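Putative hemin transport system, substrate-binding protein (Burkholderia cenocepacia J2315, PDB 5GIZ) binds heme in the periplasm and probably delivers it to the membrane transporter of a hemin uptake system. Local coordinates at residues P67-A72 / A112-V117. Numbering follows the deposited sequence.
Sequences PDLVLA and AQALDV
Leu69 sets its CD2 methyl above the carbonyl oxygen of Ala114, on one face of the peptide plane. CD2 of Leu69 is 3.7 Å from O of Ala114, a van der Waals contact. The other contacts are between aliphatic groups. Leu69 has CG anti to its own N (chi1 173°), which carries CD2 across to the helix end, where it also meets CD2 of Leu115 at 4.1 Å. Leu71 points the same way and forks at its tip. Its CD2 abuts CB of Ala114 at 3.7 Å, while its CD1 comes within 4.2 Å of CD2 of Leu115. One methyl of Leu115 therefore touches both strand leucines. A Schellman motif then turns the chain, with Asp116 at positive phi (57°): N of Val117 hydrogen-bonds to O of Ala112 (2.8 Å), and N of Asp116 to O of Gln113 (3.1 Å). At the turn, Asp116 forms a salt bridge with Arg29. This is structural packing; the side chain of Leu71 lies about 10 Å from heme-binding Gly13. The contact packs the C-terminal end of helix 101-114, which follows strand 91-94, on the parallel sheet of the N-terminal lobe of this periplasmic binding protein. Strand 69-72 lies there between strands 6-11 and 91-94. Beyond Val117, the N-cap, begins helix 118-141, the long helix that links the two lobes.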
# COMPACT_ATOMS: atom_id res chain seq x y z
N PRO A 67 -18.03 17.50 -4.36
CA PRO A 67 -16.62 17.85 -4.24
C PRO A 67 -16.26 19.08 -5.04
O PRO A 67 -16.81 19.31 -6.10
CB PRO A 67 -15.91 16.66 -4.89
CG PRO A 67 -16.92 16.14 -5.88
CD PRO A 67 -18.22 16.27 -5.15
N ASP A 68 -15.27 19.83 -4.56
CA ASP A 68 -14.56 20.82 -5.35
C ASP A 68 -13.30 20.25 -6.00
O ASP A 68 -12.81 20.77 -7.01
CB ASP A 68 -14.13 21.99 -4.45
CG ASP A 68 -15.29 22.70 -3.85
OD1 ASP A 68 -16.29 23.02 -4.60
OD2 ASP A 68 -15.34 22.89 -2.62
N LEU A 69 -12.77 19.19 -5.38
CA LEU A 69 -11.51 18.59 -5.84
C LEU A 69 -11.49 17.12 -5.50
O LEU A 69 -11.92 16.76 -4.43
CB LEU A 69 -10.37 19.31 -5.15
CG LEU A 69 -8.95 18.79 -5.32
CD1 LEU A 69 -8.50 18.87 -6.77
CD2 LEU A 69 -7.98 19.55 -4.42
N VAL A 70 -10.94 16.30 -6.38
CA VAL A 70 -10.70 14.90 -6.17
C VAL A 70 -9.19 14.66 -6.35
O VAL A 70 -8.64 15.01 -7.38
CB VAL A 70 -11.49 14.00 -7.16
CG1 VAL A 70 -11.07 12.55 -7.03
CG2 VAL A 70 -12.99 14.19 -7.03
N LEU A 71 -8.56 14.08 -5.36
CA LEU A 71 -7.21 13.59 -5.45
C LEU A 71 -7.29 12.11 -5.70
O LEU A 71 -7.85 11.38 -4.88
CB LEU A 71 -6.46 13.85 -4.15
CG LEU A 71 -6.52 15.30 -3.64
CD1 LEU A 71 -5.86 15.36 -2.24
CD2 LEU A 71 -5.93 16.24 -4.63
N ALA A 72 -6.77 11.68 -6.84
CA ALA A 72 -6.95 10.32 -7.28
C ALA A 72 -5.68 9.58 -7.51
O ALA A 72 -4.74 10.07 -8.18
CB ALA A 72 -7.77 10.31 -8.58
N ALA A 112 0.16 18.22 -1.03
CA ALA A 112 0.25 19.52 -0.33
C ALA A 112 0.04 20.71 -1.31
O ALA A 112 -0.62 21.71 -0.96
CB ALA A 112 1.58 19.64 0.39
N GLN A 113 0.57 20.57 -2.53
CA GLN A 113 0.34 21.57 -3.57
C GLN A 113 -1.14 21.68 -3.92
O GLN A 113 -1.68 22.80 -3.96
CB GLN A 113 1.10 21.24 -4.85
CG GLN A 113 0.76 22.16 -6.04
CD GLN A 113 1.09 23.63 -5.85
OE1 GLN A 113 0.41 24.52 -6.40
NE2 GLN A 113 2.15 23.91 -5.10
N ALA A 114 -1.79 20.53 -4.18
CA ALA A 114 -3.18 20.51 -4.60
C ALA A 114 -4.08 21.15 -3.55
O ALA A 114 -5.09 21.78 -3.89
CB ALA A 114 -3.64 19.10 -4.89
N LEU A 115 -3.71 20.97 -2.28
CA LEU A 115 -4.49 21.44 -1.12
C LEU A 115 -4.08 22.86 -0.64
O LEU A 115 -4.65 23.37 0.31
CB LEU A 115 -4.39 20.45 0.04
CG LEU A 115 -5.02 19.07 -0.22
CD1 LEU A 115 -4.82 18.19 1.01
CD2 LEU A 115 -6.50 19.15 -0.58
N ASP A 116 -3.11 23.44 -1.34
CA ASP A 116 -2.58 24.78 -1.06
C ASP A 116 -2.07 24.86 0.37
O ASP A 116 -2.33 25.83 1.11
CB ASP A 116 -3.64 25.83 -1.36
CG ASP A 116 -3.11 27.24 -1.31
OD1 ASP A 116 -1.92 27.51 -1.61
OD2 ASP A 116 -3.96 28.10 -0.99
N VAL A 117 -1.35 23.82 0.76
CA VAL A 117 -0.66 23.83 2.05
C VAL A 117 0.82 23.48 1.87
O VAL A 117 1.31 22.50 2.44
CB VAL A 117 -1.35 22.93 3.09
CG1 VAL A 117 -2.69 23.52 3.51
CG2 VAL A 117 -1.54 21.48 2.58